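Local coordinates for protein succinate-semialdehyde dehydrogenase (Synechococcus sp., PDB 4ITA) that probably oxidises succinic semialdehyde to succinate, using a nicotinamide cofactor that is held as NADPH on its Rossmann-type nucleotide-binding domain, at residues A[127-132]-A[190-195]; A[153-158]-A[163-168]; A[215-220]-A[227-232]. All coordinates share one frame; numbering follows the deposited sequence.

All three contacts are buried helix-to-strand packing in the same cofactor-binding sheet, and each reaches NADPH. Contacts 1 and 2 use neighbouring strands, 115-129 and 152-156, joined by backbone bonds between A128 and both V154 and K156. Contact 3 adds strand 227-230 further across, and L216 of its helix touches L127 and V129 of contact 1; contacts 2 and 3 do not touch. Valines and a leucine make contact 1; leucines, alanines and a threonine make contact 3; in contact 2 an alanine methyl meets a histidine and a leucine. Contact 1 borders the adenine and its ribose, contact 2 the 2'-phosphate, and contact 3 chiefly the nicotinamide carboxamide; contact 3 also lies against the second subunit.

Contact 1 of 3, residues A[127-132]-A[190-195]. With NDP (NADPH dihydro-nicotinamide-adenine-dinucleotide phosphate), chain C; EDO (1,2-ethanediol), chain H; EDO (1,2-ethanediol), chain N.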
# COMPACT_ATOMS: atom_id res chain seq x y z
N LEU A 127 1.27 -13.18 -4.98
CA LEU A 127 2.64 -13.68 -4.95
C LEU A 127 3.28 -13.31 -3.63
O LEU A 127 3.23 -12.15 -3.21
CB LEU A 127 3.46 -13.06 -6.09
CG LEU A 127 4.99 -13.17 -5.96
CD1 LEU A 127 5.47 -14.60 -6.05
CD2 LEU A 127 5.65 -12.33 -7.03
N ALA A 128 3.91 -14.29 -2.99
CA ALA A 128 4.73 -14.04 -1.81
C ALA A 128 6.16 -14.50 -2.05
O ALA A 128 6.40 -15.63 -2.48
CB ALA A 128 4.16 -14.75 -0.63
N VAL A 129 7.11 -13.62 -1.73
CA VAL A 129 8.53 -13.94 -1.79
C VAL A 129 9.06 -13.89 -0.36
O VAL A 129 8.92 -12.87 0.33
CB VAL A 129 9.30 -12.93 -2.67
CG1 VAL A 129 10.81 -13.20 -2.60
CG2 VAL A 129 8.80 -13.00 -4.10
N MET A 130 9.63 -15.01 0.09
CA MET A 130 9.96 -15.19 1.51
C MET A 130 11.42 -15.57 1.74
O MET A 130 12.07 -16.11 0.85
CB MET A 130 9.03 -16.24 2.12
CG MET A 130 7.57 -15.78 2.22
SD MET A 130 7.24 -14.47 3.45
CE MET A 130 6.20 -13.35 2.51
N PRO A 131 11.95 -15.28 2.94
CA PRO A 131 13.35 -15.55 3.25
C PRO A 131 13.58 -16.82 4.06
O PRO A 131 12.64 -17.38 4.63
CB PRO A 131 13.74 -14.33 4.09
CG PRO A 131 12.51 -14.11 4.90
CD PRO A 131 11.33 -14.42 3.97
N TRP A 132 14.83 -17.27 4.14
CA TRP A 132 15.13 -18.51 4.84
C TRP A 132 15.14 -18.38 6.36
O TRP A 132 15.18 -19.40 7.04
CB TRP A 132 16.47 -19.11 4.35
CG TRP A 132 17.61 -18.13 4.33
CD1 TRP A 132 18.15 -17.54 3.22
CD2 TRP A 132 18.34 -17.61 5.46
NE1 TRP A 132 19.17 -16.70 3.59
CE2 TRP A 132 19.30 -16.72 4.95
CE3 TRP A 132 18.27 -17.82 6.84
CZ2 TRP A 132 20.19 -16.03 5.78
CZ3 TRP A 132 19.16 -17.12 7.66
CH2 TRP A 132 20.10 -16.24 7.13
N SER A 190 15.51 -14.81 -10.47
CA SER A 190 15.34 -14.31 -11.84
C SER A 190 13.98 -14.65 -12.45
O SER A 190 13.59 -14.08 -13.47
CB SER A 190 16.45 -14.83 -12.76
OG SER A 190 16.33 -16.23 -12.95
N GLN A 191 13.27 -15.58 -11.82
CA GLN A 191 12.02 -16.09 -12.38
C GLN A 191 10.80 -15.38 -11.82
O GLN A 191 9.68 -15.60 -12.28
CB GLN A 191 11.93 -17.59 -12.11
CG GLN A 191 13.16 -18.36 -12.58
CD GLN A 191 12.97 -19.85 -12.52
OE1 GLN A 191 13.39 -20.51 -11.58
NE2 GLN A 191 12.35 -20.40 -13.56
N VAL A 192 11.02 -14.53 -10.83
CA VAL A 192 9.93 -13.82 -10.17
C VAL A 192 9.27 -12.78 -11.08
O VAL A 192 8.06 -12.56 -11.02
CB VAL A 192 10.44 -13.18 -8.86
CG1 VAL A 192 9.38 -12.27 -8.25
CG2 VAL A 192 10.83 -14.27 -7.88
N GLU A 193 10.07 -12.15 -11.94
CA GLU A 193 9.53 -11.13 -12.85
C GLU A 193 8.36 -11.67 -13.68
O GLU A 193 7.34 -10.98 -13.85
CB GLU A 193 10.64 -10.56 -13.73
CG GLU A 193 10.16 -9.57 -14.79
CD GLU A 193 11.30 -8.83 -15.48
OE1 GLU A 193 12.45 -8.89 -15.00
OE2 GLU A 193 11.02 -8.16 -16.48
N GLN A 194 8.48 -12.89 -14.21
CA GLN A 194 7.38 -13.49 -14.96
C GLN A 194 6.10 -13.53 -14.13
O GLN A 194 5.01 -13.24 -14.63
CB GLN A 194 7.73 -14.92 -15.39
CG GLN A 194 6.58 -15.63 -16.09
CD GLN A 194 6.85 -17.09 -16.36
OE1 GLN A 194 7.97 -17.56 -16.19
NE2 GLN A 194 5.82 -17.82 -16.75
N VAL A 195 6.24 -13.89 -12.86
CA VAL A 195 5.08 -13.99 -11.99
C VAL A 195 4.43 -12.61 -11.77
O VAL A 195 3.22 -12.45 -11.93
CB VAL A 195 5.44 -14.66 -10.66
CG1 VAL A 195 4.18 -14.86 -9.82
CG2 VAL A 195 6.09 -16.01 -10.92
PA NDP C . 17.24 -11.91 0.31
O1A NDP C . 16.55 -10.61 0.02
O2A NDP C . 18.56 -12.22 -0.35
O5B NDP C . 16.24 -13.11 -0.06
C5B NDP C . 14.88 -13.12 0.38
C4B NDP C . 13.97 -13.71 -0.70
O4B NDP C . 13.98 -12.83 -1.84
C3B NDP C . 14.44 -15.06 -1.23
O3B NDP C . 13.29 -15.81 -1.64
C2B NDP C . 15.25 -14.68 -2.45
O2B NDP C . 15.34 -15.71 -3.42
C1B NDP C . 14.38 -13.57 -2.99
N9A NDP C . 15.07 -12.61 -3.87
C8A NDP C . 16.32 -12.12 -3.76
N7A NDP C . 16.56 -11.22 -4.75
C5A NDP C . 15.44 -11.12 -5.48
C6A NDP C . 14.99 -10.37 -6.66
N6A NDP C . 15.83 -9.50 -7.26
N1A NDP C . 13.73 -10.58 -7.09
C2A NDP C . 12.89 -11.43 -6.50
N3A NDP C . 13.23 -12.16 -5.42
C4A NDP C . 14.46 -12.03 -4.89
O3 NDP C . 17.32 -11.94 1.93
PN NDP C . 18.40 -12.55 2.99
O1N NDP C . 19.82 -12.30 2.53
O2N NDP C . 17.94 -13.93 3.35
O5D NDP C . 18.13 -11.59 4.25
C5D NDP C . 16.89 -11.63 4.94
C4D NDP C . 16.36 -10.22 5.12
O4D NDP C . 14.96 -10.26 5.44
C3D NDP C . 17.02 -9.48 6.27
O3D NDP C . 17.30 -8.13 5.89
C2D NDP C . 15.96 -9.58 7.35
O2D NDP C . 16.14 -8.56 8.32
C1D NDP C . 14.69 -9.40 6.55
N1N NDP C . 13.53 -9.87 7.32
C2N NDP C . 12.42 -9.11 7.41
C3N NDP C . 11.54 -9.29 8.47
C7N NDP C . 10.28 -8.49 8.58
O7N NDP C . 9.24 -9.08 8.86
N7N NDP C . 10.31 -7.18 8.39
C4N NDP C . 11.83 -10.29 9.56
C5N NDP C . 12.75 -11.31 9.06
C6N NDP C . 13.57 -11.05 7.97
P2B NDP C . 16.66 -16.61 -3.57
O1X NDP C . 16.29 -17.53 -4.70
O2X NDP C . 17.79 -15.68 -3.91
O3X NDP C . 16.87 -17.35 -2.28
C1 EDO H . 13.31 -18.29 -16.69
O1 EDO H . 12.33 -18.58 -15.68
C2 EDO H . 14.13 -17.09 -16.27
O2 EDO H . 15.02 -17.45 -15.20
C1 EDO N . 10.62 -15.96 -18.41
O1 EDO N . 9.21 -15.89 -18.66
C2 EDO N . 11.20 -14.55 -18.54
O2 EDO N . 10.67 -13.67 -17.54
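V192, on helix 192-197, turns its side chain toward L127 and V129 on strand 115-129, and all of the packing between 127-132 and 190-195 is aliphatic. Followed outward, V192 serves protein and cofactor together. Its CB already lies 3.8 Å from C2A of the NADPH adenine. CG1, anti to the backbone N (chi1 172°), reaches the strand, where it meets L127 CD2 at 3.9 Å and, more loosely, V129 CG2 at 4.3 Å; it also borders C2A of the adenine. CG2 lies against the base, touching C2A and N3A at the pyrimidine end of the adenine.

L127 crosses V192 at about a right angle, and both of its methyls reach the helix: CD2 touches V192 CG1 and V195 CG1, and CD1 is 4.0 Å from V195 CG1, one helical turn further on. V129 is divided between helix and cofactor. CG2 stays with the helix, and V129 CG1 lies against the adenosine ribose, 3.3 Å from NADPH O4B. Beyond the strand end the backbone takes over, the ribose hydroxyl O3B donating a hydrogen bond of 2.8 Å to M130 O. Further along, W132 NE1 comes within 3.0 Å of the phosphate oxygen O2N, which stands oblique to the indole.

This is the adenosine end of the Rossmann-type fold, with helix 192-197 packed beside the strand termini; V192 and V195 also touch K156 and V154 of the adjacent strand 152-156. No hydrogen bond joins the two segments. The base is met here by valine methyls, which probably contribute shape and shielding from water, while among these segments the hydrogen bond from the ribose is accepted by M130 O.

Contact 2 of 3, residues A[153-158]-A[163-168]. With NDP (NADPH dihydro-nicotinamide-adenine-dinucleotide phosphate), chain C.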
# COMPACT_ATOMS: atom_id res chain seq x y z
N ALA A 153 -2.62 -18.16 -3.29
CA ALA A 153 -1.25 -17.70 -3.17
C ALA A 153 -0.26 -18.59 -3.89
O ALA A 153 -0.42 -19.82 -3.94
CB ALA A 153 -0.86 -17.60 -1.70
N VAL A 154 0.75 -17.96 -4.46
CA VAL A 154 1.92 -18.66 -4.96
C VAL A 154 3.12 -18.18 -4.16
O VAL A 154 3.29 -16.97 -3.96
CB VAL A 154 2.12 -18.51 -6.49
CG1 VAL A 154 0.99 -19.21 -7.24
CG2 VAL A 154 2.21 -17.03 -6.90
N LEU A 155 3.92 -19.12 -3.69
CA LEU A 155 5.07 -18.83 -2.84
C LEU A 155 6.37 -19.06 -3.58
O LEU A 155 6.61 -20.16 -4.09
CB LEU A 155 5.05 -19.74 -1.62
CG LEU A 155 6.33 -19.80 -0.77
CD1 LEU A 155 6.64 -18.48 -0.08
CD2 LEU A 155 6.26 -20.95 0.23
N LYS A 156 7.21 -18.04 -3.64
CA LYS A 156 8.61 -18.21 -4.03
C LYS A 156 9.42 -18.08 -2.75
O LYS A 156 9.62 -16.99 -2.21
CB LYS A 156 9.04 -17.17 -5.07
CG LYS A 156 10.49 -17.33 -5.54
CD LYS A 156 11.47 -16.38 -4.83
CE LYS A 156 12.91 -16.55 -5.33
NZ LYS A 156 13.53 -17.84 -4.88
N HIS A 157 9.85 -19.23 -2.23
CA HIS A 157 10.64 -19.26 -1.01
C HIS A 157 12.11 -19.11 -1.38
O HIS A 157 12.50 -19.16 -2.55
CB HIS A 157 10.39 -20.56 -0.24
CG HIS A 157 10.37 -20.39 1.25
ND1 HIS A 157 11.12 -19.43 1.89
CD2 HIS A 157 9.69 -21.05 2.22
CE1 HIS A 157 10.91 -19.50 3.20
NE2 HIS A 157 10.04 -20.48 3.42
N ALA A 158 12.94 -18.94 -0.36
CA ALA A 158 14.38 -18.84 -0.56
C ALA A 158 14.90 -20.15 -1.17
O ALA A 158 14.38 -21.23 -0.87
CB ALA A 158 15.06 -18.56 0.76
N GLN A 163 12.88 -27.81 1.00
CA GLN A 163 12.09 -28.77 1.77
C GLN A 163 11.08 -28.09 2.69
O GLN A 163 9.97 -28.58 2.85
CB GLN A 163 12.99 -29.73 2.55
CG GLN A 163 13.86 -30.61 1.67
CD GLN A 163 14.61 -31.64 2.47
OE1 GLN A 163 14.02 -32.39 3.25
NE2 GLN A 163 15.93 -31.68 2.30
N CYS A 164 11.46 -26.95 3.27
CA CYS A 164 10.50 -26.18 4.06
C CYS A 164 9.35 -25.71 3.19
O CYS A 164 8.18 -25.83 3.56
CB CYS A 164 11.17 -24.98 4.73
SG CYS A 164 12.33 -25.39 6.05
N ALA A 165 9.70 -25.19 2.02
CA ALA A 165 8.69 -24.68 1.09
C ALA A 165 7.72 -25.78 0.65
O ALA A 165 6.50 -25.57 0.63
CB ALA A 165 9.37 -24.03 -0.09
N LEU A 166 8.24 -26.96 0.33
CA LEU A 166 7.39 -28.08 -0.05
C LEU A 166 6.55 -28.56 1.14
O LEU A 166 5.38 -28.93 0.97
CB LEU A 166 8.22 -29.22 -0.62
CG LEU A 166 8.91 -28.88 -1.94
CD1 LEU A 166 9.96 -29.93 -2.28
CD2 LEU A 166 7.89 -28.73 -3.06
N ALA A 167 7.13 -28.55 2.33
CA ALA A 167 6.40 -28.97 3.52
C ALA A 167 5.19 -28.08 3.81
O ALA A 167 4.13 -28.58 4.19
CB ALA A 167 7.32 -29.03 4.74
N VAL A 168 5.33 -26.77 3.63
CA VAL A 168 4.21 -25.87 3.87
C VAL A 168 3.06 -26.19 2.91
O VAL A 168 1.90 -26.28 3.33
CB VAL A 168 4.61 -24.39 3.77
CG1 VAL A 168 3.38 -23.50 3.77
CG2 VAL A 168 5.56 -24.03 4.91
PA NDP C . 17.24 -11.91 0.31
O1A NDP C . 16.55 -10.61 0.02
O2A NDP C . 18.56 -12.22 -0.35
O5B NDP C . 16.24 -13.11 -0.06
C5B NDP C . 14.88 -13.12 0.38
C4B NDP C . 13.97 -13.71 -0.70
O4B NDP C . 13.98 -12.83 -1.84
C3B NDP C . 14.44 -15.06 -1.23
O3B NDP C . 13.29 -15.81 -1.64
C2B NDP C . 15.25 -14.68 -2.45
O2B NDP C . 15.34 -15.71 -3.42
C1B NDP C . 14.38 -13.57 -2.99
N9A NDP C . 15.07 -12.61 -3.87
C8A NDP C . 16.32 -12.12 -3.76
N7A NDP C . 16.56 -11.22 -4.75
C5A NDP C . 15.44 -11.12 -5.48
C6A NDP C . 14.99 -10.37 -6.66
N6A NDP C . 15.83 -9.50 -7.26
N1A NDP C . 13.73 -10.58 -7.09
C2A NDP C . 12.89 -11.43 -6.50
N3A NDP C . 13.23 -12.16 -5.42
C4A NDP C . 14.46 -12.03 -4.89
O3 NDP C . 17.32 -11.94 1.93
PN NDP C . 18.40 -12.55 2.99
O1N NDP C . 19.82 -12.30 2.53
O2N NDP C . 17.94 -13.93 3.35
O5D NDP C . 18.13 -11.59 4.25
C5D NDP C . 16.89 -11.63 4.94
C4D NDP C . 16.36 -10.22 5.12
O4D NDP C . 14.96 -10.26 5.44
C3D NDP C . 17.02 -9.48 6.27
O3D NDP C . 17.30 -8.13 5.89
C2D NDP C . 15.96 -9.58 7.35
O2D NDP C . 16.14 -8.56 8.32
C1D NDP C . 14.69 -9.40 6.55
N1N NDP C . 13.53 -9.87 7.32
C2N NDP C . 12.42 -9.11 7.41
C3N NDP C . 11.54 -9.29 8.47
C7N NDP C . 10.28 -8.49 8.58
O7N NDP C . 9.24 -9.08 8.86
N7N NDP C . 10.31 -7.18 8.39
C4N NDP C . 11.83 -10.29 9.56
C5N NDP C . 12.75 -11.31 9.06
C6N NDP C . 13.57 -11.05 7.97
P2B NDP C . 16.66 -16.61 -3.57
O1X NDP C . 16.29 -17.53 -4.70
O2X NDP C . 17.79 -15.68 -3.91
O3X NDP C . 16.87 -17.35 -2.28
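H157 and A165 meet where strand 152-156 gives way to helix 162-175, within a beta-alpha-beta crossover of the Rossmann-type domain that continues into strand 182-185. The methyl of A165 points at the root of the histidine: CB to CB is 3.6 Å, and H157 CD2 is 3.8 Å from the same A165 CB. The methyl stands oblique to the imidazole, so the encounter is plain packing against the CB-CG-CD2 side of the residue. L155, two residues back and also directed at the helix, brings CD2 to 4.4 Å from A165 CB, and the small alanine thus faces both side chains.

The imidazole is held at both nitrogens. NE2 is bonded to P135 O, and ND1 accepts the backbone N-H of A158 over 2.9 Å, with an angle of 148° at the hydrogen and the donor tilted 17° from the ring plane. This pairing is consistent with a proton on NE2, and it limits rotation of the ring while A165 CB packs against its CB-CG-CD2 side. On the helix, A165 O is bonded to the hydroxyl of T184 on the next strand, a further tie within the crossover.

K156 CB leaves the strand on the side away from the helix. The chain runs on anti to the backbone N but bends at chi2 (-98°) and again at chi4, curling back so that NZ lies between the 2'-phosphate and the turn after the strand. NZ donates to NADPH O1X at 2.8 Å, more weakly to O2B, and also to I187 O, which gives a probable basis for binding the phosphorylated cofactor. The same NZ also bonds H157 O, 2.9 Å away.

Contact 3 of 3, residues A[215-220]-A[227-232]; sequences SLASLA and TLLELG. With NDP (NADPH dihydro-nicotinamide-adenine-dinucleotide phosphate), chain C; EDO (1,2-ethanediol), chain K; EDO (1,2-ethanediol), chain M.
L216, A217 and A220 meet T227 and L229 with no ring or amide between them; the flat groups bordering these segments belong to NADPH. At the adenine, S215 OG comes to 3.4 Å from the exocyclic N6A, with S215 CB set to one side of the base plane. The nicotinamide carboxamide is met from two directions. Its N7N donates to E230 OE1 (3.1 Å) and to L231 O (3.0 Å), the latter nearly straight at 173°, while E230 CB lies against one face of the amide. Replacing E230 with an alanine would probably leave N7N with L231 O as its remaining acceptor here and the carboxamide freer to turn. E230 reaches OE1 to the amide because its chain bends at chi2 (-87°).

Behind this site, helix 210-222 links strands 201-207 and 227-230 in a beta-alpha-beta unit of the Rossmann-type fold, and the helix and strand segments run antiparallel at 169°. T227 CG2 meets two helix side chains, A220 CB at 3.4 Å, tighter than usual, and, about at right angles to it, L216 CD2 at 4.0 Å. T227 OG1 turns elsewhere, to the hydroxyl of Y435. L229 forks, CD1 meeting A217 CB at 3.9 Å; the L229 and L216 side chains slide past each other in opposite directions, bringing their CD2 atoms together. I224 of the second subunit packs on L229 and L231, and G221 of that subunit on A217.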
# COMPACT_ATOMS: atom_id res chain seq x y z
N SER A 215 13.51 -4.63 -6.18
CA SER A 215 13.24 -5.31 -7.44
C SER A 215 11.75 -5.66 -7.57
O SER A 215 11.10 -5.30 -8.56
CB SER A 215 14.09 -6.57 -7.54
OG SER A 215 13.89 -7.21 -8.79
N LEU A 216 11.20 -6.33 -6.56
CA LEU A 216 9.81 -6.73 -6.61
C LEU A 216 8.87 -5.52 -6.66
O LEU A 216 7.92 -5.50 -7.46
CB LEU A 216 9.47 -7.63 -5.43
CG LEU A 216 8.01 -8.09 -5.32
CD1 LEU A 216 7.92 -9.58 -4.97
CD2 LEU A 216 7.25 -7.27 -4.28
N ALA A 217 9.14 -4.52 -5.83
CA ALA A 217 8.24 -3.37 -5.76
C ALA A 217 8.30 -2.49 -7.00
O ALA A 217 7.28 -1.95 -7.43
CB ALA A 217 8.51 -2.55 -4.50
N SER A 218 9.49 -2.33 -7.58
CA SER A 218 9.60 -1.55 -8.82
C SER A 218 8.85 -2.24 -9.96
O SER A 218 8.12 -1.58 -10.72
CB SER A 218 11.06 -1.26 -9.17
OG SER A 218 11.80 -2.43 -9.44
N LEU A 219 8.99 -3.56 -10.06
CA LEU A 219 8.28 -4.33 -11.08
C LEU A 219 6.77 -4.29 -10.88
O LEU A 219 6.02 -4.09 -11.83
CB LEU A 219 8.77 -5.79 -11.11
CG LEU A 219 10.18 -6.04 -11.66
CD1 LEU A 219 10.61 -7.47 -11.37
CD2 LEU A 219 10.26 -5.75 -13.16
N ALA A 220 6.33 -4.48 -9.63
CA ALA A 220 4.90 -4.43 -9.33
C ALA A 220 4.32 -3.05 -9.60
O ALA A 220 3.20 -2.92 -10.10
CB ALA A 220 4.66 -4.84 -7.89
N THR A 227 1.73 -3.70 -3.18
CA THR A 227 2.75 -4.48 -2.50
C THR A 227 2.78 -4.22 -1.01
O THR A 227 2.21 -3.24 -0.51
CB THR A 227 4.16 -4.21 -3.05
OG1 THR A 227 4.44 -2.81 -2.97
CG2 THR A 227 4.27 -4.67 -4.49
N LEU A 228 3.47 -5.11 -0.30
CA LEU A 228 3.79 -4.95 1.10
C LEU A 228 5.23 -5.42 1.21
O LEU A 228 5.57 -6.49 0.70
CB LEU A 228 2.86 -5.83 1.95
CG LEU A 228 2.95 -5.66 3.48
CD1 LEU A 228 1.65 -6.05 4.15
CD2 LEU A 228 4.07 -6.48 4.06
N LEU A 229 6.08 -4.62 1.85
CA LEU A 229 7.49 -4.96 2.02
C LEU A 229 7.87 -5.00 3.49
O LEU A 229 7.70 -4.02 4.21
CB LEU A 229 8.40 -3.96 1.30
CG LEU A 229 8.30 -3.86 -0.22
CD1 LEU A 229 9.36 -2.90 -0.74
CD2 LEU A 229 8.48 -5.22 -0.87
N GLU A 230 8.39 -6.14 3.92
CA GLU A 230 8.90 -6.35 5.26
C GLU A 230 10.40 -6.58 5.13
O GLU A 230 10.84 -7.68 4.80
CB GLU A 230 8.22 -7.56 5.90
CG GLU A 230 6.71 -7.41 6.15
CD GLU A 230 6.37 -6.76 7.48
OE1 GLU A 230 7.29 -6.44 8.26
OE2 GLU A 230 5.16 -6.56 7.75
N LEU A 231 11.19 -5.54 5.37
CA LEU A 231 12.63 -5.64 5.12
C LEU A 231 13.42 -5.65 6.42
O LEU A 231 12.86 -5.85 7.50
CB LEU A 231 13.10 -4.53 4.16
CG LEU A 231 12.23 -4.39 2.90
CD1 LEU A 231 12.75 -3.25 2.04
CD2 LEU A 231 12.13 -5.70 2.08
N GLY A 232 14.73 -5.46 6.32
CA GLY A 232 15.59 -5.60 7.48
C GLY A 232 15.59 -4.43 8.43
O GLY A 232 14.94 -3.41 8.19
PA NDP C . 17.24 -11.91 0.31
O1A NDP C . 16.55 -10.61 0.02
O2A NDP C . 18.56 -12.22 -0.35
O5B NDP C . 16.24 -13.11 -0.06
C5B NDP C . 14.88 -13.12 0.38
C4B NDP C . 13.97 -13.71 -0.70
O4B NDP C . 13.98 -12.83 -1.84
C3B NDP C . 14.44 -15.06 -1.23
O3B NDP C . 13.29 -15.81 -1.64
C2B NDP C . 15.25 -14.68 -2.45
O2B NDP C . 15.34 -15.71 -3.42
C1B NDP C . 14.38 -13.57 -2.99
N9A NDP C . 15.07 -12.61 -3.87
C8A NDP C . 16.32 -12.12 -3.76
N7A NDP C . 16.56 -11.22 -4.75
C5A NDP C . 15.44 -11.12 -5.48
C6A NDP C . 14.99 -10.37 -6.66
N6A NDP C . 15.83 -9.50 -7.26
N1A NDP C . 13.73 -10.58 -7.09
C2A NDP C . 12.89 -11.43 -6.50
N3A NDP C . 13.23 -12.16 -5.42
C4A NDP C . 14.46 -12.03 -4.89
O3 NDP C . 17.32 -11.94 1.93
PN NDP C . 18.40 -12.55 2.99
O1N NDP C . 19.82 -12.30 2.53
O2N NDP C . 17.94 -13.93 3.35
O5D NDP C . 18.13 -11.59 4.25
C5D NDP C . 16.89 -11.63 4.94
C4D NDP C . 16.36 -10.22 5.12
O4D NDP C . 14.96 -10.26 5.44
C3D NDP C . 17.02 -9.48 6.27
O3D NDP C . 17.30 -8.13 5.89
C2D NDP C . 15.96 -9.58 7.35
O2D NDP C . 16.14 -8.56 8.32
C1D NDP C . 14.69 -9.40 6.55
N1N NDP C . 13.53 -9.87 7.32
C2N NDP C . 12.42 -9.11 7.41
C3N NDP C . 11.54 -9.29 8.47
C7N NDP C . 10.28 -8.49 8.58
O7N NDP C . 9.24 -9.08 8.86
N7N NDP C . 10.31 -7.18 8.39
C4N NDP C . 11.83 -10.29 9.56
C5N NDP C . 12.75 -11.31 9.06
C6N NDP C . 13.57 -11.05 7.97
P2B NDP C . 16.66 -16.61 -3.57
O1X NDP C . 16.29 -17.53 -4.70
O2X NDP C . 17.79 -15.68 -3.91
O3X NDP C . 16.87 -17.35 -2.28
C1 EDO K . 2.73 0.60 -2.07
O1 EDO K . 2.03 0.94 -0.87
C2 EDO K . 1.98 -0.48 -2.85
O2 EDO K . 0.76 -0.83 -2.18
C1 EDO M . 18.14 -4.93 4.91
O1 EDO M . 16.89 -4.62 4.27
C2 EDO M . 19.28 -4.39 4.05
O2 EDO M . 19.28 -5.02 2.76